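Local coordinates for SnoaL-like domain-containing protein (Kribbella flavida, PDB 4GB5), which is of unknown function but has a SnoaL-like domain of the NTF2 superfamily, a cone-shaped fold that in many relatives encloses a ligand-binding or catalytic pocket, at residues A71-H82 against H94-P104; R34-F45 against M54-G62. All coordinates share one frame; numbering follows the deposited sequence.

Interaction 1 (A71-H82 against H94-P104); sequences AFSATHHAITGH and HAHVRAEHWLP
R98 O is gripped twice from the opposite strand: A78 N reaches it at 2.8 Å in an almost perfectly straight bond (N-H...O 179°), and the CA-H of H77 adds a weaker contact. The same pattern repeats along the antiparallel pairing of 74-82 with 94-102, through H76 with E100 and T80 with H96. At the loop end S73 N bonds to W102 O at 2.8 Å. F72, H77 and H101 form an aromatic cluster at the T75/H77 face of the hairpin. H101 CB sits over the centre of the F72 ring, 3.7 Å from its centroid, while L103 CD2 meets F72 CE1 at the ring edge, 3.6 Å away. The phenyl reaches this place with CG opposite its own carbonyl carbon (chi1 -56°). Replacing F72 by an alanine would probably open a gap beneath H101 CB and leave L103 CD2 without its aromatic neighbour. Farther along, A99 CB covers one face of the H77 imidazole, off-centre, 3.7 Å from H77 CD2. The opposite side of the sheet, bearing H76, R98 and E100, carries charge: R98 NH1 and E100 OE2 form a salt bridge (3.1 Å), E100 OE2 also pairs with R98 of a second subunit, and R98 NH2 with E100 of a third. Near the far end, a water links G81 O to H96 ND1 (2.7 Å from the latter), whereas H96 NE2 bonds to D25 of that third subunit. The hairpin's T75/H77/I79 face lies against helices 6-25 and 58-69, while F72 packs on W115 of strand 114-128, which also stacks on the H101 ring.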
loop_
_atom_site.group_PDB
_atom_site.type_symbol
_atom_site.label_atom_id
_atom_site.label_comp_id
_atom_site.label_asym_id
_atom_site.label_seq_id
_atom_site.Cartn_x
_atom_site.Cartn_y
_atom_site.Cartn_z
ATOM N N ALA A 71 22.651 -6.351 -5.281
ATOM C CA ALA A 71 22.804 -5.536 -6.462
ATOM C C ALA A 71 22.124 -4.171 -6.288
ATOM O O ALA A 71 22.397 -3.269 -7.077
ATOM C CB ALA A 71 22.202 -6.231 -7.628
ATOM N N PHE A 72 21.237 -4.032 -5.299
ATOM C CA PHE A 72 20.410 -2.822 -5.163
ATOM C C PHE A 72 20.794 -1.946 -4.009
ATOM O O PHE A 72 21.040 -2.424 -2.897
ATOM C CB PHE A 72 18.949 -3.244 -5.002
ATOM C CG PHE A 72 18.478 -4.106 -6.135
ATOM C CD1 PHE A 72 18.514 -3.625 -7.406
ATOM C CD2 PHE A 72 18.020 -5.393 -5.937
ATOM C CE1 PHE A 72 18.122 -4.383 -8.483
ATOM C CE2 PHE A 72 17.612 -6.178 -7.054
ATOM C CZ PHE A 72 17.694 -5.675 -8.302
ATOM N N SER A 73 20.807 -0.635 -4.244
ATOM C CA SER A 73 21.014 0.288 -3.155
ATOM C C SER A 73 19.900 0.224 -2.120
ATOM O O SER A 73 20.135 0.416 -0.890
ATOM C CB SER A 73 21.069 1.695 -3.687
ATOM O OG SER A 73 22.212 1.831 -4.464
ATOM N N ALA A 74 18.681 0.030 -2.607
ATOM C CA ALA A 74 17.521 -0.065 -1.767
ATOM C C ALA A 74 16.425 -0.735 -2.552
ATOM O O ALA A 74 16.455 -0.753 -3.784
ATOM C CB ALA A 74 17.052 1.306 -1.316
ATOM N N THR A 75 15.462 -1.271 -1.829
ATOM C CA THR A 75 14.234 -1.746 -2.412
ATOM C C THR A 75 13.062 -1.312 -1.550
ATOM O O THR A 75 13.236 -0.973 -0.379
ATOM C CB THR A 75 14.205 -3.261 -2.584
ATOM O OG1 THR A 75 14.393 -3.896 -1.322
ATOM C CG2 THR A 75 15.288 -3.764 -3.517
ATOM N N HIS A 76 11.855 -1.334 -2.124
ATOM C CA HIS A 76 10.642 -1.113 -1.366
ATOM C C HIS A 76 9.530 -1.974 -1.955
ATOM O O HIS A 76 9.187 -1.860 -3.131
ATOM C CB HIS A 76 10.191 0.359 -1.396
ATOM C CG HIS A 76 9.112 0.678 -0.406
ATOM N ND1 HIS A 76 9.400 0.917 0.918
ATOM C CD2 HIS A 76 7.778 0.769 -0.534
ATOM C CE1 HIS A 76 8.275 1.150 1.564
ATOM N NE2 HIS A 76 7.281 1.058 0.712
ATOM N N HIS A 77 8.990 -2.834 -1.104
ATOM C CA HIS A 77 7.856 -3.663 -1.441
ATOM C C HIS A 77 6.633 -3.139 -0.755
ATOM O O HIS A 77 6.574 -3.196 0.473
ATOM C CB HIS A 77 8.077 -5.124 -1.018
ATOM C CG HIS A 77 9.141 -5.822 -1.789
ATOM N ND1 HIS A 77 10.460 -5.470 -1.685
ATOM C CD2 HIS A 77 9.091 -6.875 -2.636
ATOM C CE1 HIS A 77 11.188 -6.249 -2.473
ATOM N NE2 HIS A 77 10.379 -7.122 -3.052
ATOM N N ALA A 78 5.642 -2.700 -1.541
ATOM C CA ALA A 78 4.358 -2.269 -1.009
ATOM C C ALA A 78 3.350 -3.362 -1.317
ATOM O O ALA A 78 2.933 -3.537 -2.479
ATOM C CB ALA A 78 3.966 -0.963 -1.652
ATOM N N ILE A 79 2.951 -4.093 -0.294
ATOM C CA ILE A 79 2.028 -5.245 -0.427
ATOM C C ILE A 79 0.691 -4.843 0.177
ATOM O O ILE A 79 0.600 -4.416 1.337
ATOM C CB ILE A 79 2.608 -6.491 0.234
ATOM C CG1 ILE A 79 4.036 -6.713 -0.267
ATOM C CG2 ILE A 79 1.712 -7.707 0.036
ATOM C CD1 ILE A 79 4.721 -7.905 0.333
ATOM N N THR A 80 -0.358 -4.974 -0.630
ATOM C CA THR A 80 -1.659 -4.463 -0.281
ATOM C C THR A 80 -2.757 -5.407 -0.724
ATOM O O THR A 80 -2.520 -6.359 -1.501
ATOM C CB THR A 80 -1.903 -3.113 -0.990
ATOM O OG1 THR A 80 -1.862 -3.284 -2.422
ATOM C CG2 THR A 80 -0.897 -2.104 -0.601
ATOM N N GLY A 81 -3.987 -5.193 -0.265
ATOM C CA GLY A 81 -5.110 -5.903 -0.870
ATOM C C GLY A 81 -5.187 -7.387 -0.567
ATOM O O GLY A 81 -5.633 -8.172 -1.395
ATOM N N HIS A 82 -4.832 -7.787 0.646
ATOM C CA HIS A 82 -4.768 -9.206 1.017
ATOM C C HIS A 82 -6.137 -9.858 0.982
ATOM O O HIS A 82 -7.078 -9.367 1.599
ATOM C CB HIS A 82 -4.143 -9.381 2.408
ATOM C CG HIS A 82 -2.920 -8.556 2.607
ATOM N ND1 HIS A 82 -2.998 -7.201 2.860
ATOM C CD2 HIS A 82 -1.608 -8.880 2.617
ATOM C CE1 HIS A 82 -1.774 -6.736 3.020
ATOM N NE2 HIS A 82 -0.912 -7.720 2.846
ATOM N N HIS A 94 -3.962 -14.154 -1.656
ATOM C CA HIS A 94 -3.734 -13.389 -2.870
ATOM C C HIS A 94 -3.514 -11.952 -2.469
ATOM O O HIS A 94 -4.289 -11.409 -1.657
ATOM C CB HIS A 94 -4.927 -13.507 -3.802
ATOM C CG HIS A 94 -4.920 -12.542 -4.933
ATOM N ND1 HIS A 94 -4.307 -12.838 -6.136
ATOM C CD2 HIS A 94 -5.482 -11.325 -5.079
ATOM C CE1 HIS A 94 -4.474 -11.816 -6.968
ATOM N NE2 HIS A 94 -5.147 -10.869 -6.336
ATOM N N ALA A 95 -2.510 -11.310 -3.022
ATOM C CA ALA A 95 -2.272 -9.903 -2.682
ATOM C C ALA A 95 -1.700 -9.150 -3.854
ATOM O O ALA A 95 -1.096 -9.749 -4.748
ATOM C CB ALA A 95 -1.355 -9.755 -1.432
ATOM N N HIS A 96 -1.833 -7.833 -3.807
ATOM C CA HIS A 96 -1.107 -6.954 -4.723
ATOM C C HIS A 96 0.295 -6.664 -4.195
ATOM O O HIS A 96 0.511 -6.536 -2.977
ATOM C CB HIS A 96 -1.823 -5.610 -4.806
ATOM C CG HIS A 96 -2.943 -5.542 -5.785
ATOM N ND1 HIS A 96 -4.046 -6.379 -5.751
ATOM C CD2 HIS A 96 -3.125 -4.725 -6.855
ATOM C CE1 HIS A 96 -4.840 -6.092 -6.771
ATOM N NE2 HIS A 96 -4.305 -5.091 -7.455
ATOM N N VAL A 97 1.241 -6.534 -5.118
ATOM C CA VAL A 97 2.579 -6.068 -4.805
ATOM C C VAL A 97 3.089 -5.081 -5.810
ATOM O O VAL A 97 2.957 -5.265 -7.014
ATOM C CB VAL A 97 3.578 -7.264 -4.636
ATOM C CG1 VAL A 97 3.641 -8.147 -5.813
ATOM C CG2 VAL A 97 5.001 -6.743 -4.285
ATOM N N ARG A 98 3.709 -4.032 -5.278
ATOM C CA ARG A 98 4.483 -3.073 -6.054
ATOM C C ARG A 98 5.892 -3.059 -5.501
ATOM O O ARG A 98 6.099 -2.614 -4.351
ATOM C CB ARG A 98 3.830 -1.700 -5.959
ATOM C CG ARG A 98 4.545 -0.638 -6.824
ATOM C CD ARG A 98 3.779 0.678 -6.830
ATOM N NE ARG A 98 4.254 1.549 -7.855
ATOM C CZ ARG A 98 5.367 2.265 -7.824
ATOM N NH1 ARG A 98 6.149 2.254 -6.753
ATOM N NH2 ARG A 98 5.670 3.031 -8.833
ATOM N N ALA A 99 6.866 -3.544 -6.283
ATOM C CA ALA A 99 8.237 -3.725 -5.765
ATOM C C ALA A 99 9.162 -2.835 -6.582
ATOM O O ALA A 99 9.278 -3.012 -7.794
ATOM C CB ALA A 99 8.674 -5.152 -5.871
ATOM N N GLU A 100 9.814 -1.910 -5.907
ATOM C CA GLU A 100 10.786 -0.994 -6.487
ATOM C C GLU A 100 12.182 -1.449 -6.101
ATOM O O GLU A 100 12.413 -1.778 -4.942
ATOM C CB GLU A 100 10.596 0.414 -5.956
ATOM C CG GLU A 100 9.321 1.056 -6.414
ATOM C CD GLU A 100 8.962 2.251 -5.561
ATOM O OE1 GLU A 100 8.684 2.075 -4.338
ATOM O OE2 GLU A 100 8.968 3.366 -6.103
ATOM N N HIS A 101 13.123 -1.394 -7.054
ATOM C CA HIS A 101 14.506 -1.802 -6.791
ATOM C C HIS A 101 15.414 -0.756 -7.457
ATOM O O HIS A 101 15.357 -0.564 -8.693
ATOM C CB HIS A 101 14.829 -3.152 -7.424
ATOM C CG HIS A 101 13.790 -4.209 -7.235
ATOM N ND1 HIS A 101 12.608 -4.232 -7.947
ATOM C CD2 HIS A 101 13.792 -5.342 -6.490
ATOM C CE1 HIS A 101 11.905 -5.299 -7.619
ATOM N NE2 HIS A 101 12.591 -5.979 -6.717
ATOM N N TRP A 102 16.229 -0.072 -6.664
ATOM C CA TRP A 102 17.116 0.974 -7.164
ATOM C C TRP A 102 18.517 0.473 -7.299
ATOM O O TRP A 102 19.085 -0.052 -6.344
ATOM C CB TRP A 102 17.065 2.174 -6.244
ATOM C CG TRP A 102 15.761 2.971 -6.338
ATOM C CD1 TRP A 102 15.465 3.928 -7.263
ATOM C CD2 TRP A 102 14.618 2.840 -5.508
ATOM N NE1 TRP A 102 14.200 4.396 -7.040
ATOM C CE2 TRP A 102 13.670 3.764 -5.957
ATOM C CE3 TRP A 102 14.308 2.047 -4.401
ATOM C CZ2 TRP A 102 12.434 3.898 -5.358
ATOM C CZ3 TRP A 102 13.080 2.212 -3.796
ATOM C CH2 TRP A 102 12.157 3.103 -4.306
ATOM N N LEU A 103 19.074 0.655 -8.480
ATOM C CA LEU A 103 20.472 0.326 -8.735
ATOM C C LEU A 103 21.350 1.477 -8.296
ATOM O O LEU A 103 20.976 2.634 -8.414
ATOM C CB LEU A 103 20.726 0.088 -10.224
ATOM C CG LEU A 103 20.193 -1.234 -10.771
ATOM C CD1 LEU A 103 20.996 -2.385 -10.200
ATOM C CD2 LEU A 103 18.712 -1.463 -10.450
ATOM N N PRO A 104 22.549 1.162 -7.824
ATOM C CA PRO A 104 23.496 2.233 -7.525
ATOM C C PRO A 104 23.884 2.980 -8.781
ATOM O O PRO A 104 23.896 2.455 -9.874
ATOM C CB PRO A 104 24.698 1.493 -6.936
ATOM C CG PRO A 104 24.615 0.133 -7.494
ATOM C CD PRO A 104 23.145 -0.178 -7.688
HETATM O O HOH W 1 -5.391 -8.128 -4.157
#

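Interaction 2 (R34-F45 against M54-G62)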
loop_
_atom_site.group_PDB
_atom_site.type_symbol
_atom_site.label_atom_id
_atom_site.label_comp_id
_atom_site.label_asym_id
_atom_site.label_seq_id
_atom_site.Cartn_x
_atom_site.Cartn_y
_atom_site.Cartn_z
ATOM N N ARG A 34 13.470 -17.112 8.956
ATOM C CA ARG A 34 12.979 -18.183 9.802
ATOM C C ARG A 34 11.675 -17.855 10.509
ATOM O O ARG A 34 10.918 -18.743 10.861
ATOM C CB ARG A 34 14.031 -18.546 10.852
ATOM C CG ARG A 34 15.351 -18.904 10.270
ATOM C CD ARG A 34 15.555 -20.403 10.224
ATOM N NE ARG A 34 16.549 -20.760 9.213
ATOM C CZ ARG A 34 16.562 -21.901 8.534
ATOM N NH1 ARG A 34 15.633 -22.838 8.745
ATOM N NH2 ARG A 34 17.510 -22.105 7.630
ATOM N N ARG A 35 11.452 -16.566 10.731
ATOM C CA ARG A 35 10.224 -16.093 11.359
ATOM C C ARG A 35 9.083 -15.959 10.377
ATOM O O ARG A 35 7.914 -15.820 10.760
ATOM C CB ARG A 35 10.487 -14.729 11.983
ATOM C CG ARG A 35 11.596 -14.848 13.022
ATOM C CD ARG A 35 11.782 -13.585 13.823
ATOM N NE ARG A 35 12.953 -13.733 14.688
ATOM C CZ ARG A 35 12.954 -14.288 15.898
ATOM N NH1 ARG A 35 11.831 -14.736 16.440
ATOM N NH2 ARG A 35 14.095 -14.376 16.578
ATOM N N VAL A 36 9.405 -15.925 9.086
ATOM C CA VAL A 36 8.398 -15.717 8.030
ATOM C C VAL A 36 8.016 -16.935 7.204
ATOM O O VAL A 36 6.877 -17.071 6.785
ATOM C CB VAL A 36 8.888 -14.612 7.067
ATOM C CG1 VAL A 36 8.002 -14.373 5.884
ATOM C CG2 VAL A 36 9.058 -13.310 7.849
ATOM N N HIS A 37 9.000 -17.791 6.956
ATOM C CA HIS A 37 8.872 -18.916 6.017
ATOM C C HIS A 37 9.056 -20.276 6.668
ATOM O O HIS A 37 9.725 -20.430 7.709
ATOM C CB HIS A 37 9.961 -18.750 4.937
ATOM C CG HIS A 37 9.746 -17.555 4.050
ATOM N ND1 HIS A 37 8.651 -17.455 3.219
ATOM C CD2 HIS A 37 10.484 -16.441 3.839
ATOM C CE1 HIS A 37 8.697 -16.304 2.574
ATOM N NE2 HIS A 37 9.806 -15.675 2.911
ATOM N N THR A 38 8.451 -21.267 6.036
ATOM C CA THR A 38 8.815 -22.638 6.342
ATOM C C THR A 38 10.185 -23.034 5.752
ATOM O O THR A 38 10.762 -22.342 4.907
ATOM C CB THR A 38 7.763 -23.612 5.772
ATOM O OG1 THR A 38 7.655 -23.412 4.375
ATOM C CG2 THR A 38 6.372 -23.405 6.378
ATOM N N ASP A 39 10.711 -24.168 6.223
ATOM C CA ASP A 39 11.948 -24.751 5.703
ATOM C C ASP A 39 11.631 -26.211 5.458
ATOM O O ASP A 39 11.483 -26.958 6.415
ATOM C CB ASP A 39 13.076 -24.640 6.727
ATOM C CG ASP A 39 14.432 -24.995 6.155
ATOM O OD1 ASP A 39 14.501 -25.378 4.962
ATOM O OD2 ASP A 39 15.430 -24.950 6.924
ATOM N N PRO A 40 11.559 -26.634 4.187
ATOM C CA PRO A 40 11.825 -25.848 2.987
ATOM C C PRO A 40 10.685 -24.933 2.589
ATOM O O PRO A 40 9.634 -24.944 3.207
ATOM C CB PRO A 40 12.083 -26.926 1.932
ATOM C CG PRO A 40 11.229 -28.086 2.377
ATOM C CD PRO A 40 11.283 -28.050 3.876
ATOM N N LEU A 41 10.925 -24.184 1.519
ATOM C CA LEU A 41 10.006 -23.185 0.993
ATOM C C LEU A 41 9.819 -23.446 -0.503
ATOM O O LEU A 41 10.793 -23.703 -1.229
ATOM C CB LEU A 41 10.641 -21.786 1.171
ATOM C CG LEU A 41 9.952 -20.551 0.592
ATOM C CD1 LEU A 41 8.584 -20.445 1.219
ATOM C CD2 LEU A 41 10.690 -19.294 0.830
ATOM N N THR A 42 8.582 -23.369 -0.997
ATOM C CA THR A 42 8.354 -23.409 -2.418
ATOM C C THR A 42 8.309 -21.998 -2.993
ATOM O O THR A 42 7.656 -21.130 -2.428
ATOM C CB THR A 42 7.053 -24.142 -2.725
ATOM O OG1 THR A 42 7.198 -25.500 -2.296
ATOM C CG2 THR A 42 6.781 -24.143 -4.204
ATOM N N ILE A 43 9.048 -21.769 -4.077
ATOM C CA ILE A 43 9.111 -20.467 -4.707
ATOM C C ILE A 43 8.832 -20.539 -6.198
ATOM O O ILE A 43 9.228 -21.470 -6.858
ATOM C CB ILE A 43 10.477 -19.805 -4.495
ATOM C CG1 ILE A 43 11.575 -20.727 -4.948
ATOM C CG2 ILE A 43 10.685 -19.473 -3.031
ATOM C CD1 ILE A 43 12.954 -20.066 -4.971
ATOM N N ASP A 44 8.110 -19.548 -6.704
ATOM C CA ASP A 44 7.818 -19.447 -8.107
ATOM C C ASP A 44 7.858 -17.990 -8.511
ATOM O O ASP A 44 6.903 -17.199 -8.259
ATOM C CB ASP A 44 6.450 -20.056 -8.396
ATOM C CG ASP A 44 6.035 -19.921 -9.861
ATOM O OD1 ASP A 44 6.717 -19.205 -10.635
ATOM O OD2 ASP A 44 4.976 -20.506 -10.222
ATOM N N PHE A 45 8.961 -17.609 -9.140
ATOM C CA PHE A 45 9.127 -16.261 -9.666
ATOM C C PHE A 45 9.208 -16.331 -11.183
ATOM O O PHE A 45 9.725 -15.451 -11.854
ATOM C CB PHE A 45 10.407 -15.627 -9.085
ATOM C CG PHE A 45 10.385 -15.534 -7.574
ATOM C CD1 PHE A 45 9.498 -14.688 -6.931
ATOM C CD2 PHE A 45 11.251 -16.296 -6.794
ATOM C CE1 PHE A 45 9.456 -14.607 -5.535
ATOM C CE2 PHE A 45 11.202 -16.224 -5.393
ATOM C CZ PHE A 45 10.309 -15.382 -4.771
HETATM N N MSE A 54 10.373 -24.130 -7.709
HETATM C CA MSE A 54 11.188 -25.085 -7.009
HETATM C C MSE A 54 10.907 -25.082 -5.531
HETATM O O MSE A 54 10.369 -24.118 -4.996
HETATM C CB MSE A 54 12.666 -24.835 -7.278
HETATM C CG MSE A 54 13.145 -23.447 -7.074
HETATM SE SE MSE A 54 14.943 -23.273 -7.834
HETATM C CE MSE A 54 15.368 -21.558 -7.036
ATOM N N THR A 55 11.278 -26.170 -4.859
ATOM C CA THR A 55 11.149 -26.230 -3.407
ATOM C C THR A 55 12.571 -26.334 -2.914
ATOM O O THR A 55 13.285 -27.257 -3.316
ATOM C CB THR A 55 10.310 -27.425 -2.933
ATOM O OG1 THR A 55 8.983 -27.308 -3.468
ATOM C CG2 THR A 55 10.239 -27.456 -1.462
ATOM N N VAL A 56 12.985 -25.368 -2.088
ATOM C CA VAL A 56 14.384 -25.204 -1.732
ATOM C C VAL A 56 14.573 -25.083 -0.224
ATOM O O VAL A 56 13.689 -24.611 0.479
ATOM C CB VAL A 56 15.024 -23.970 -2.407
ATOM C CG1 VAL A 56 14.928 -24.106 -3.937
ATOM C CG2 VAL A 56 14.397 -22.675 -1.909
ATOM N N PRO A 57 15.731 -25.526 0.286
ATOM C CA PRO A 57 16.011 -25.232 1.680
ATOM C C PRO A 57 15.967 -23.749 1.953
ATOM O O PRO A 57 16.397 -22.924 1.135
ATOM C CB PRO A 57 17.450 -25.710 1.849
ATOM C CG PRO A 57 17.590 -26.805 0.839
ATOM C CD PRO A 57 16.844 -26.247 -0.348
ATOM N N LEU A 58 15.506 -23.407 3.142
ATOM C CA LEU A 58 15.379 -21.999 3.481
ATOM C C LEU A 58 16.735 -21.289 3.485
ATOM O O LEU A 58 16.806 -20.142 3.046
ATOM C CB LEU A 58 14.631 -21.836 4.801
ATOM C CG LEU A 58 14.299 -20.412 5.183
ATOM C CD1 LEU A 58 13.461 -19.742 4.080
ATOM C CD2 LEU A 58 13.576 -20.443 6.515
ATOM N N SER A 59 17.822 -21.962 3.904
ATOM C CA SER A 59 19.103 -21.278 3.942
ATOM C C SER A 59 19.600 -20.972 2.515
ATOM O O SER A 59 20.268 -19.970 2.289
ATOM C CB SER A 59 20.118 -22.064 4.746
ATOM O OG SER A 59 20.406 -23.265 4.099
ATOM N N ASP A 60 19.277 -21.834 1.555
ATOM C CA ASP A 60 19.600 -21.561 0.157
ATOM C C ASP A 60 18.833 -20.322 -0.324
ATOM O O ASP A 60 19.388 -19.482 -1.052
ATOM C CB ASP A 60 19.232 -22.739 -0.754
ATOM C CG ASP A 60 20.202 -23.915 -0.637
ATOM O OD1 ASP A 60 21.287 -23.757 -0.047
ATOM O OD2 ASP A 60 19.881 -24.997 -1.200
ATOM N N TYR A 61 17.544 -20.270 -0.009
ATOM C CA TYR A 61 16.704 -19.151 -0.426
ATOM C C TYR A 61 17.277 -17.874 0.166
ATOM O O TYR A 61 17.426 -16.871 -0.521
ATOM C CB TYR A 61 15.259 -19.385 0.062
ATOM C CG TYR A 61 14.326 -18.227 -0.086
ATOM C CD1 TYR A 61 13.946 -17.493 1.021
ATOM C CD2 TYR A 61 13.835 -17.869 -1.333
ATOM C CE1 TYR A 61 13.069 -16.413 0.877
ATOM C CE2 TYR A 61 12.972 -16.810 -1.483
ATOM C CZ TYR A 61 12.592 -16.113 -0.384
ATOM O OH TYR A 61 11.737 -15.050 -0.565
ATOM N N GLY A 62 17.588 -17.883 1.448
ATOM C CA GLY A 62 18.161 -16.696 2.073
ATOM C C GLY A 62 19.465 -16.253 1.432
ATOM O O GLY A 62 19.658 -15.061 1.212
HETATM O O HOH W 2 17.705 -24.384 5.589
HETATM O O HOH W 3 11.522 -13.713 1.728
#
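D39 OD1 accepts the backbone N-H of L58 at 2.9 Å, nearly straight (171°), though L58 N comes from above the carboxylate plane. The other oxygen, D39 OD2, takes R34 NH1 in a 2.8 Å salt bridge lying close to the guanidinium plane. A water donates to D39 OD2 and accepts from R34 NH2 and S59 N, so the carboxylate serves two amides at the start of helix 58-69, one directly and one through solvent. The positive end of the helix dipole probably favours a charged aspartate here. T42 OG1 and T55 OG1 share a hydrogen bond of 2.8 Å. A second water joins H37 NE2 to Y61 OH. Backbone bonds pair L41 with V56 and I43 with M54, which makes 41-44 and 54-56 antiparallel neighbours, the latter an outermost strand of the chain's curved, NTF2-like mixed sheet. Just before strand 41-44 the chain turns a corner at D39 and P40, whose shared peptide is cis, and strand 54-56 runs through P57, the helix N-cap, into helix 58-69. Among apolar contacts, L58 loses more surface to the other segment than any other residue. Its CG is anti to the backbone N (chi1 -173°), a torsion that carries its methyls toward H37 and R34, with CD1 3.7 Å from H37 CB and CD2 over one face of the R34 guanidinium. I43 and the selenomethionine M54 run side by side, I43 CD1 touching M54 CE at 3.5 Å. The aromatic contacts centre on Y61: L41 CD2 stands over the middle of its ring, 3.6 Å from the centroid, and a Y61 edge faces the H37 ring in a T-shaped pair.

Overall arrangement
Interactions 1 and 2 lie on opposite sides of the chain's centre, about 19 Å between their centres and about 8 Å at their nearest atoms, without touching. They occupy the two ends of one six-stranded sheet: strand 54-56 is outermost at one end and strand 74-87 at the other. Helix 58-69, which begins in interaction 2, is followed, after a short loop, by strand 74-87, and its F69 packs on T75, H77 and H101. Helix 6-25 also spans both, with Y20 touching Y61 and I79. Interaction 1 faces other subunits; no other chain of the assembly touches interaction 2. Phosphate about 3 Å from the R98 side chain and triethylene glycol about 4 Å from that of T55 are probably from the crystallisation liquor; no active site is established.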